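Local structure of Exo-poly-alpha-D-galacturonosidase (Thermotoga maritima, 3JUR) at residues V18-I23 / N200-G205; G135-E140 / N210-C215; H141-K146 / T234-D239. The protein probably hydrolyses galacturonosyl linkages of polygalacturonate, the pectin backbone, acting from chain ends as a hyperthermoactive exopolygalacturonase of glycosyl hydrolase family 28. All coordinates share one frame; numbering follows the deposited sequence.

Contact 1: residues V18-I23 / N200-G205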
loop_
_atom_site.group_PDB
_atom_site.type_symbol
_atom_site.label_atom_id
_atom_site.label_comp_id
_atom_site.label_asym_id
_atom_site.label_seq_id
_atom_site.Cartn_x
_atom_site.Cartn_y
_atom_site.Cartn_z
ATOM N N VAL D 18 -34.367 20.397 17.827
ATOM C CA VAL D 18 -33.865 20.008 19.132
ATOM C C VAL D 18 -33.623 21.275 19.963
ATOM O O VAL D 18 -32.959 22.203 19.507
ATOM C CB VAL D 18 -32.588 19.118 18.993
ATOM C CG1 VAL D 18 -31.681 19.250 20.188
ATOM C CG2 VAL D 18 -32.968 17.660 18.765
ATOM N N ARG D 19 -34.205 21.325 21.162
ATOM C CA ARG D 19 -33.916 22.407 22.114
ATOM C C ARG D 19 -34.175 22.024 23.564
ATOM O O ARG D 19 -35.068 21.223 23.854
ATOM C CB ARG D 19 -34.643 23.719 21.764
ATOM C CG ARG D 19 -36.148 23.651 21.734
ATOM C CD ARG D 19 -36.784 25.057 21.864
ATOM N NE ARG D 19 -36.199 26.056 20.963
ATOM C CZ ARG D 19 -36.403 26.103 19.648
ATOM N NH1 ARG D 19 -37.172 25.204 19.047
ATOM N NH2 ARG D 19 -35.824 27.045 18.920
ATOM N N GLU D 20 -33.370 22.599 24.454
ATOM C CA GLU D 20 -33.503 22.428 25.903
ATOM C C GLU D 20 -34.916 22.740 26.403
ATOM O O GLU D 20 -35.551 23.676 25.909
ATOM C CB GLU D 20 -32.536 23.362 26.626
ATOM C CG GLU D 20 -31.093 22.904 26.681
ATOM C CD GLU D 20 -30.228 23.851 27.510
ATOM O OE1 GLU D 20 -30.702 24.366 28.555
ATOM O OE2 GLU D 20 -29.067 24.076 27.114
ATOM N N PRO D 21 -35.410 21.966 27.391
ATOM C CA PRO D 21 -36.716 22.263 27.976
ATOM C C PRO D 21 -36.699 23.535 28.824
ATOM O O PRO D 21 -35.725 23.788 29.543
ATOM C CB PRO D 21 -36.992 21.046 28.865
ATOM C CG PRO D 21 -35.647 20.471 29.167
ATOM C CD PRO D 21 -34.832 20.723 27.937
ATOM N N GLN D 22 -37.755 24.337 28.722
ATOM C CA GLN D 22 -37.959 25.432 29.662
ATOM C C GLN D 22 -38.349 24.832 31.013
ATOM O O GLN D 22 -39.243 23.988 31.097
ATOM C CB GLN D 22 -39.042 26.406 29.174
ATOM C CG GLN D 22 -38.576 27.431 28.130
ATOM C CD GLN D 22 -37.548 28.421 28.674
ATOM O OE1 GLN D 22 -37.826 29.187 29.600
ATOM N NE2 GLN D 22 -36.359 28.415 28.086
ATOM N N ILE D 23 -37.644 25.253 32.057
ATOM C CA ILE D 23 -37.932 24.829 33.423
ATOM C C ILE D 23 -38.204 26.084 34.243
ATOM O O ILE D 23 -37.351 26.974 34.299
ATOM C CB ILE D 23 -36.747 24.017 34.048
ATOM C CG1 ILE D 23 -36.429 22.752 33.229
ATOM C CG2 ILE D 23 -37.012 23.696 35.516
ATOM C CD1 ILE D 23 -37.511 21.664 33.230
ATOM N N ASN D 200 -39.595 17.051 25.030
ATOM C CA ASN D 200 -38.665 18.039 25.608
ATOM C C ASN D 200 -37.975 17.508 26.859
ATOM O O ASN D 200 -38.346 17.851 27.993
ATOM C CB ASN D 200 -39.359 19.378 25.919
ATOM C CG ASN D 200 -40.238 19.869 24.785
ATOM O OD1 ASN D 200 -40.039 19.511 23.626
ATOM N ND2 ASN D 200 -41.223 20.693 25.118
ATOM N N VAL D 201 -36.970 16.671 26.642
ATOM C CA VAL D 201 -36.284 15.981 27.720
ATOM C C VAL D 201 -34.794 16.266 27.628
ATOM O O VAL D 201 -34.213 16.235 26.541
ATOM C CB VAL D 201 -36.542 14.452 27.657
ATOM C CG1 VAL D 201 -35.628 13.703 28.613
ATOM C CG2 VAL D 201 -38.008 14.136 27.961
ATOM N N LEU D 202 -34.186 16.551 28.772
ATOM C CA LEU D 202 -32.751 16.784 28.858
ATOM C C LEU D 202 -32.152 15.915 29.956
ATOM O O LEU D 202 -32.677 15.869 31.059
ATOM C CB LEU D 202 -32.473 18.265 29.144
ATOM C CG LEU D 202 -31.058 18.713 29.524
ATOM C CD1 LEU D 202 -30.072 18.476 28.394
ATOM C CD2 LEU D 202 -31.058 20.183 29.921
ATOM N N VAL D 203 -31.070 15.214 29.639
ATOM C CA VAL D 203 -30.262 14.536 30.648
ATOM C C VAL D 203 -28.826 15.008 30.464
ATOM O O VAL D 203 -28.238 14.828 29.384
ATOM C CB VAL D 203 -30.310 12.985 30.520
ATOM C CG1 VAL D 203 -29.386 12.317 31.563
ATOM C CG2 VAL D 203 -31.735 12.461 30.645
ATOM N N GLU D 204 -28.259 15.610 31.504
ATOM C CA GLU D 204 -26.911 16.163 31.399
ATOM C C GLU D 204 -26.103 16.046 32.682
ATOM O O GLU D 204 -26.661 16.007 33.777
ATOM C CB GLU D 204 -26.947 17.626 30.918
ATOM C CG GLU D 204 -27.628 18.610 31.873
ATOM C CD GLU D 204 -27.394 20.071 31.494
ATOM O OE1 GLU D 204 -27.687 20.961 32.321
ATOM O OE2 GLU D 204 -26.903 20.337 30.376
ATOM N N GLY D 205 -24.784 15.972 32.530
ATOM C CA GLY D 205 -23.866 16.105 33.657
ATOM C C GLY D 205 -23.633 14.855 34.490
ATOM O O GLY D 205 -22.502 14.572 34.874
HETATM O O HOH W 1 -34.690 18.810 25.181
#
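Pro-21 lies across Leu-202 at about a right angle, its ring carbon CD 3.6 Å from Leu-202 CB. This joins the N-terminal arm to the flank of the right-handed parallel beta-helix that is the fold of family 28. Residues 18-23 form the extended run between helix 6-16 and strand 27-29; strand 201-204 sits between strands 125-128 and 224-233. The proline ring spans two residues: CD and CG rest on Leu-202 CB, whereas CB lies 3.6 Å from the carbonyl oxygen of Asn-200 and 4.1 Å from Asn-200 CB. The first torsion of Leu-202, with CG anti to the backbone N (chi1 169°), carries the branch toward Glu-20, whose CG meets Leu-202 CD2 at a loose 4.2 Å. Val-201, the neighbour in the strand, points the opposite way and packs on Phe-195.

Asn-200 marks a corner of the coil. Its CB faces the proline, while its amide belongs to a ladder of asparagines on successive turns: ND2 donates to Asn-124 OD1, and OD1 accepts from Asn-223 ND2. Both ends of the amide are thus engaged, which fixes its rotation. Arg-19 N is hydrogen-bonded to Asn-223 OD1, so the arm also reaches this ladder.

Charge accompanies the packing at one side. Glu-20 OE2 and Glu-204 OE2 are 5.4 Å apart, and each forms a salt bridge with Arg-227 NH1, whose positive charge probably offsets the repulsion between the two carboxylates. A water within hydrogen-bonding distance of both backbones can bridge them, 2.8 Å from Arg-19 O and 3.0 Å from Val-201 O.

Contact 2: residues G135-E140 / N210-C215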
loop_
_atom_site.group_PDB
_atom_site.type_symbol
_atom_site.label_atom_id
_atom_site.label_comp_id
_atom_site.label_asym_id
_atom_site.label_seq_id
_atom_site.Cartn_x
_atom_site.Cartn_y
_atom_site.Cartn_z
ATOM N N GLY D 135 -27.680 2.646 40.672
ATOM C CA GLY D 135 -28.767 1.670 40.633
ATOM C C GLY D 135 -28.621 0.484 41.569
ATOM O O GLY D 135 -29.561 -0.304 41.718
ATOM N N SER D 136 -27.441 0.359 42.179
ATOM C CA SER D 136 -27.114 -0.696 43.145
ATOM C C SER D 136 -27.188 -2.135 42.618
ATOM O O SER D 136 -27.277 -3.081 43.410
ATOM C CB SER D 136 -27.947 -0.558 44.429
ATOM O OG SER D 136 -27.715 0.690 45.056
ATOM N N ALA D 137 -27.145 -2.305 41.301
ATOM C CA ALA D 137 -27.097 -3.644 40.719
ATOM C C ALA D 137 -25.692 -4.234 40.839
ATOM O O ALA D 137 -24.690 -3.530 40.697
ATOM C CB ALA D 137 -27.540 -3.619 39.269
ATOM N N ASP D 138 -25.637 -5.531 41.109
ATOM C CA ASP D 138 -24.384 -6.271 41.197
ATOM C C ASP D 138 -24.718 -7.761 41.065
ATOM O O ASP D 138 -25.833 -8.106 40.670
ATOM C CB ASP D 138 -23.637 -5.955 42.509
ATOM C CG ASP D 138 -24.488 -6.184 43.751
ATOM O OD1 ASP D 138 -25.494 -6.919 43.675
ATOM O OD2 ASP D 138 -24.148 -5.627 44.816
ATOM N N ASN D 139 -23.770 -8.633 41.398
ATOM C CA ASN D 139 -23.978 -10.079 41.302
ATOM C C ASN D 139 -24.993 -10.640 42.299
ATOM O O ASN D 139 -25.375 -11.808 42.208
ATOM C CB ASN D 139 -22.647 -10.823 41.435
ATOM C CG ASN D 139 -21.725 -10.590 40.249
ATOM O OD1 ASN D 139 -22.100 -9.959 39.255
ATOM N ND2 ASN D 139 -20.506 -11.097 40.353
ATOM N N GLU D 140 -25.425 -9.810 43.246
ATOM C CA GLU D 140 -26.426 -10.216 44.235
ATOM C C GLU D 140 -27.773 -9.525 43.994
ATOM O O GLU D 140 -28.784 -9.917 44.579
ATOM C CB GLU D 140 -25.943 -9.919 45.661
ATOM C CG GLU D 140 -24.423 -9.789 45.820
ATOM C CD GLU D 140 -23.706 -11.118 45.902
ATOM O OE1 GLU D 140 -24.030 -11.921 46.801
ATOM O OE2 GLU D 140 -22.795 -11.347 45.077
ATOM N N ASN D 210 -23.840 0.955 38.123
ATOM C CA ASN D 210 -24.561 -0.189 38.682
ATOM C C ASN D 210 -26.011 -0.263 38.187
ATOM O O ASN D 210 -26.954 -0.324 38.988
ATOM C CB ASN D 210 -24.537 -0.175 40.227
ATOM C CG ASN D 210 -23.139 0.018 40.812
ATOM O OD1 ASN D 210 -22.186 -0.666 40.442
ATOM N ND2 ASN D 210 -23.027 0.935 41.761
ATOM N N SER D 211 -26.178 -0.250 36.869
ATOM C CA SER D 211 -27.502 -0.286 36.256
ATOM C C SER D 211 -28.066 -1.709 36.242
ATOM O O SER D 211 -27.329 -2.664 35.953
ATOM C CB SER D 211 -27.442 0.267 34.837
ATOM O OG SER D 211 -28.699 0.171 34.188
ATOM N N PRO D 212 -29.369 -1.855 36.567
ATOM C CA PRO D 212 -30.027 -3.163 36.503
ATOM C C PRO D 212 -29.944 -3.764 35.101
ATOM O O PRO D 212 -29.639 -4.953 34.951
ATOM C CB PRO D 212 -31.479 -2.844 36.871
ATOM C CG PRO D 212 -31.370 -1.648 37.760
ATOM C CD PRO D 212 -30.249 -0.831 37.156
ATOM N N MET D 213 -30.189 -2.920 34.099
ATOM C CA MET D 213 -30.212 -3.306 32.695
ATOM C C MET D 213 -29.881 -2.057 31.846
ATOM O O MET D 213 -28.816 -1.461 32.038
ATOM C CB MET D 213 -31.567 -3.935 32.349
ATOM C CG MET D 213 -31.569 -4.738 31.057
ATOM S SD MET D 213 -33.044 -5.755 30.915
ATOM C CE MET D 213 -32.979 -6.193 29.178
ATOM N N TRP D 214 -30.771 -1.640 30.941
ATOM C CA TRP D 214 -30.483 -0.481 30.068
ATOM C C TRP D 214 -30.434 0.810 30.884
ATOM O O TRP D 214 -31.270 1.022 31.776
ATOM C CB TRP D 214 -31.499 -0.342 28.930
ATOM C CG TRP D 214 -31.642 -1.543 28.019
ATOM C CD1 TRP D 214 -30.916 -2.700 28.050
ATOM C CD2 TRP D 214 -32.554 -1.673 26.920
ATOM N NE1 TRP D 214 -31.326 -3.548 27.046
ATOM C CE2 TRP D 214 -32.332 -2.943 26.338
ATOM C CE3 TRP D 214 -33.548 -0.842 26.373
ATOM C CZ2 TRP D 214 -33.066 -3.401 25.233
ATOM C CZ3 TRP D 214 -34.270 -1.293 25.272
ATOM C CH2 TRP D 214 -34.030 -2.564 24.716
ATOM N N CYS D 215 -29.460 1.667 30.584
ATOM C CA CYS D 215 -29.171 2.818 31.443
ATOM C C CYS D 215 -30.079 4.004 31.155
ATOM O O CYS D 215 -30.789 4.466 32.048
ATOM C CB CYS D 215 -27.692 3.211 31.393
ATOM S SG CYS D 215 -26.565 1.940 32.045
HETATM O O HOH W 2 -22.215 -3.279 40.203
#
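The backbones run close together, with CA atoms 5.0 Å apart at Gly-135 and Ser-211 and 4.7 Å apart at Ala-137 and Asn-210, and a nearly straight hydrogen bond (161°) passes from Ala-137 N to Asn-210 O over 3.1 Å, the donor arriving from above the carbonyl plane. That same carbonyl oxygen lies 3.2 Å from Gly-135 CA. Any beta carbon on Gly-135 would run into it and press on Pro-212 CD, so the close approach probably depends on the missing side chain.

Ala-137 sends its methyl against the opposing chain: CB is 3.5 Å from Ser-211 O and 4.4 Å from Pro-212 CD. Ser-211 turns away from the other loop and its OG donates to Met-213 O, while Asp-138 OD1 accepts Glu-140 N in an Asx turn. Both segments are loops that follow adjacent parallel strands, 132-134 and 207-209, so the contact links successive coils of the beta-helix just where the chain leaves the strands. Asn-210 answers the alanine by laying its CB 3.4 Å from Ala-137 O. ND2 of its amide donates to Asp-134 OD1, which also takes Ser-136 N. With CG beside the backbone N (chi1 -50°), the other end of the amide, OD1, shares a water with Ala-137 O.

Contact 3: residues H141-K146 / T234-D239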
loop_
_atom_site.group_PDB
_atom_site.type_symbol
_atom_site.label_atom_id
_atom_site.label_comp_id
_atom_site.label_asym_id
_atom_site.label_seq_id
_atom_site.Cartn_x
_atom_site.Cartn_y
_atom_site.Cartn_z
ATOM N N HIS D 141 -27.783 -8.503 43.136
ATOM C CA HIS D 141 -28.980 -7.681 42.919
ATOM C C HIS D 141 -29.275 -7.403 41.445
ATOM O O HIS D 141 -28.419 -6.887 40.708
ATOM C CB HIS D 141 -28.885 -6.378 43.723
ATOM C CG HIS D 141 -28.637 -6.593 45.186
ATOM N ND1 HIS D 141 -27.368 -6.651 45.725
ATOM C CD2 HIS D 141 -29.494 -6.786 46.218
ATOM C CE1 HIS D 141 -27.455 -6.857 47.028
ATOM N NE2 HIS D 141 -28.733 -6.942 47.353
ATOM N N TRP D 142 -30.494 -7.753 41.027
ATOM C CA TRP D 142 -30.961 -7.630 39.633
ATOM C C TRP D 142 -30.260 -8.538 38.606
ATOM O O TRP D 142 -30.932 -9.238 37.845
ATOM C CB TRP D 142 -30.915 -6.173 39.137
ATOM C CG TRP D 142 -31.733 -5.189 39.935
ATOM C CD1 TRP D 142 -31.255 -4.163 40.694
ATOM C CD2 TRP D 142 -33.164 -5.129 40.033
ATOM N NE1 TRP D 142 -32.293 -3.467 41.262
ATOM C CE2 TRP D 142 -33.477 -4.037 40.873
ATOM C CE3 TRP D 142 -34.211 -5.894 39.499
ATOM C CZ2 TRP D 142 -34.795 -3.686 41.193
ATOM C CZ3 TRP D 142 -35.523 -5.545 39.816
ATOM C CH2 TRP D 142 -35.800 -4.448 40.656
ATOM N N TRP D 143 -28.924 -8.511 38.572
ATOM C CA TRP D 143 -28.162 -9.212 37.521
ATOM C C TRP D 143 -28.354 -10.736 37.470
ATOM O O TRP D 143 -28.383 -11.304 36.373
ATOM C CB TRP D 143 -26.659 -8.871 37.565
ATOM C CG TRP D 143 -26.307 -7.440 37.225
ATOM C CD1 TRP D 143 -27.129 -6.495 36.684
ATOM C CD2 TRP D 143 -25.026 -6.814 37.378
ATOM N NE1 TRP D 143 -26.447 -5.313 36.507
ATOM C CE2 TRP D 143 -25.154 -5.481 36.925
ATOM C CE3 TRP D 143 -23.779 -7.253 37.852
ATOM C CZ2 TRP D 143 -24.082 -4.578 36.935
ATOM C CZ3 TRP D 143 -22.714 -6.353 37.870
ATOM C CH2 TRP D 143 -22.875 -5.028 37.407
ATOM N N PRO D 144 -28.482 -11.406 38.638
ATOM C CA PRO D 144 -28.766 -12.844 38.584
ATOM C C PRO D 144 -29.988 -13.213 37.731
ATOM O O PRO D 144 -30.057 -14.334 37.218
ATOM C CB PRO D 144 -29.010 -13.206 40.047
ATOM C CG PRO D 144 -28.162 -12.256 40.794
ATOM C CD PRO D 144 -28.185 -10.968 40.017
ATOM N N TRP D 145 -30.922 -12.280 37.560
ATOM C CA TRP D 145 -32.132 -12.539 36.774
ATOM C C TRP D 145 -31.858 -12.845 35.297
ATOM O O TRP D 145 -32.686 -13.471 34.632
ATOM C CB TRP D 145 -33.132 -11.387 36.921
ATOM C CG TRP D 145 -33.774 -11.303 38.284
ATOM C CD1 TRP D 145 -33.425 -12.006 39.412
ATOM C CD2 TRP D 145 -34.857 -10.445 38.670
ATOM N NE1 TRP D 145 -34.232 -11.647 40.467
ATOM C CE2 TRP D 145 -35.119 -10.692 40.043
ATOM C CE3 TRP D 145 -35.634 -9.495 37.991
ATOM C CZ2 TRP D 145 -36.128 -10.025 40.745
ATOM C CZ3 TRP D 145 -36.641 -8.832 38.695
ATOM C CH2 TRP D 145 -36.874 -9.100 40.058
ATOM N N LYS D 146 -30.697 -12.413 34.796
ATOM C CA LYS D 146 -30.278 -12.687 33.417
ATOM C C LYS D 146 -30.101 -14.186 33.135
ATOM O O LYS D 146 -30.443 -14.663 32.049
ATOM C CB LYS D 146 -28.994 -11.912 33.080
ATOM C CG LYS D 146 -28.354 -12.248 31.720
ATOM C CD LYS D 146 -29.283 -11.944 30.541
ATOM C CE LYS D 146 -28.733 -12.516 29.246
ATOM N NZ LYS D 146 -29.713 -12.381 28.125
ATOM N N THR D 234 -21.000 -2.226 33.607
ATOM C CA THR D 234 -20.574 -3.298 32.702
ATOM C C THR D 234 -21.258 -4.652 32.928
ATOM O O THR D 234 -20.731 -5.701 32.533
ATOM C CB THR D 234 -19.041 -3.461 32.716
ATOM O OG1 THR D 234 -18.593 -3.667 34.058
ATOM C CG2 THR D 234 -18.366 -2.211 32.135
ATOM N N GLY D 235 -22.445 -4.623 33.534
ATOM C CA GLY D 235 -23.240 -5.833 33.752
ATOM C C GLY D 235 -23.969 -6.343 32.515
ATOM O O GLY D 235 -23.818 -5.785 31.427
ATOM N N PRO D 236 -24.769 -7.416 32.674
ATOM C CA PRO D 236 -25.448 -8.015 31.523
ATOM C C PRO D 236 -26.547 -7.099 30.996
ATOM O O PRO D 236 -27.382 -6.614 31.768
ATOM C CB PRO D 236 -26.038 -9.308 32.092
ATOM C CG PRO D 236 -26.220 -9.029 33.543
ATOM C CD PRO D 236 -25.105 -8.106 33.936
ATOM N N ASN D 237 -26.514 -6.837 29.694
ATOM C CA ASN D 237 -27.486 -5.956 29.048
ATOM C C ASN D 237 -27.415 -4.518 29.570
ATOM O O ASN D 237 -28.417 -3.799 29.575
ATOM C CB ASN D 237 -28.910 -6.529 29.173
ATOM C CG ASN D 237 -29.000 -7.969 28.706
ATOM O OD1 ASN D 237 -29.361 -8.866 29.476
ATOM N ND2 ASN D 237 -28.644 -8.205 27.447
ATOM N N ASN D 238 -26.225 -4.107 30.009
ATOM C CA ASN D 238 -25.988 -2.724 30.415
ATOM C C ASN D 238 -25.749 -1.816 29.202
ATOM O O ASN D 238 -24.648 -1.301 29.015
ATOM C CB ASN D 238 -24.824 -2.629 31.416
ATOM C CG ASN D 238 -25.252 -2.873 32.863
ATOM O OD1 ASN D 238 -24.435 -2.784 33.783
ATOM N ND2 ASN D 238 -26.533 -3.164 33.072
ATOM N N ASP D 239 -26.784 -1.636 28.378
ATOM C CA ASP D 239 -26.748 -0.684 27.273
ATOM C C ASP D 239 -26.646 0.725 27.849
ATOM O O ASP D 239 -27.250 1.021 28.885
ATOM C CB ASP D 239 -28.028 -0.767 26.430
ATOM C CG ASP D 239 -28.243 -2.129 25.764
ATOM O OD1 ASP D 239 -27.564 -3.117 26.110
ATOM O OD2 ASP D 239 -29.123 -2.202 24.880
HETATM O O HOH W 3 -31.562 -10.035 28.048
#
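Trp-143, at the head of the 3-10 segment 143-146, lays one indole face over Gly-235 and Pro-236, where a type II beta turn (Gly-235 to Asn-238) begins in the loop after strand 224-233 of the parallel beta-helix. The turn leads into Asn-237, Asn-238 and Asp-239, which probably correspond to the Asn-x-Asp signature of family 28. Two CH-pi contacts share the indole face. Gly-235 CA stands 3.7 Å from the centroid of the Trp-143 six-membered ring. Pro-236 CD lies over the five-membered ring of Trp-143, 3.6 Å from its centroid. Trp-143 CZ2 also meets Asn-238 OD1 obliquely at 3.6 Å. The indole NE1 donates to Ser-211 O, an oxygen that Asn-238 ND2 also reaches. Without the indole, as with an alanine here, Ser-211 O would probably lose one of its donors and a gap open over Gly-235 and Pro-236.

One 3-10 turn later, Lys-146 runs past Pro-236 in the opposite direction, its CG 3.8 Å from Pro-236 CB. The lysine chain leaves anti to the backbone N and bends at chi2 (61°), which brings CD within 3.3 Å of Asn-237 OD1. The ammonium meets that oxygen through a water, 3.0 Å from Lys-146 NZ and 2.9 Å from Asn-237 OD1; Arg-189 NH2 is a further donor to the same atom. Asn-238 OD1 accepts from Ser-233 OG just before the turn and, inside it, from Gly-235 N at 2.7 Å, in a bent bond (138°) from above the amide carbonyl plane.

Overall arrangement
Contacts 2 and 3 are neighbours, their centres 6 Å apart, whereas contact 1 lies 25 and 28 Å from them. Contact 2 is buried and relies on close backbones, one N-H...O bond and the apposed Ala-137 and Asn-210. Contact 3, partly buried, continues the same long excursion after strand 132-134; it has no direct hydrogen bond between its segments and relies on aromatic packing and a water link. The two are tied directly by Cys-215 N to Asp-239 O, at 2.9 Å a probable hydrogen bond. Contact 2 joins loops of adjacent coils and contact 3 reaches one coil further. Contact 1, also partly buried, instead seats the N-terminal arm on a strand, using a proline, a water and carboxylates sharing an arginine.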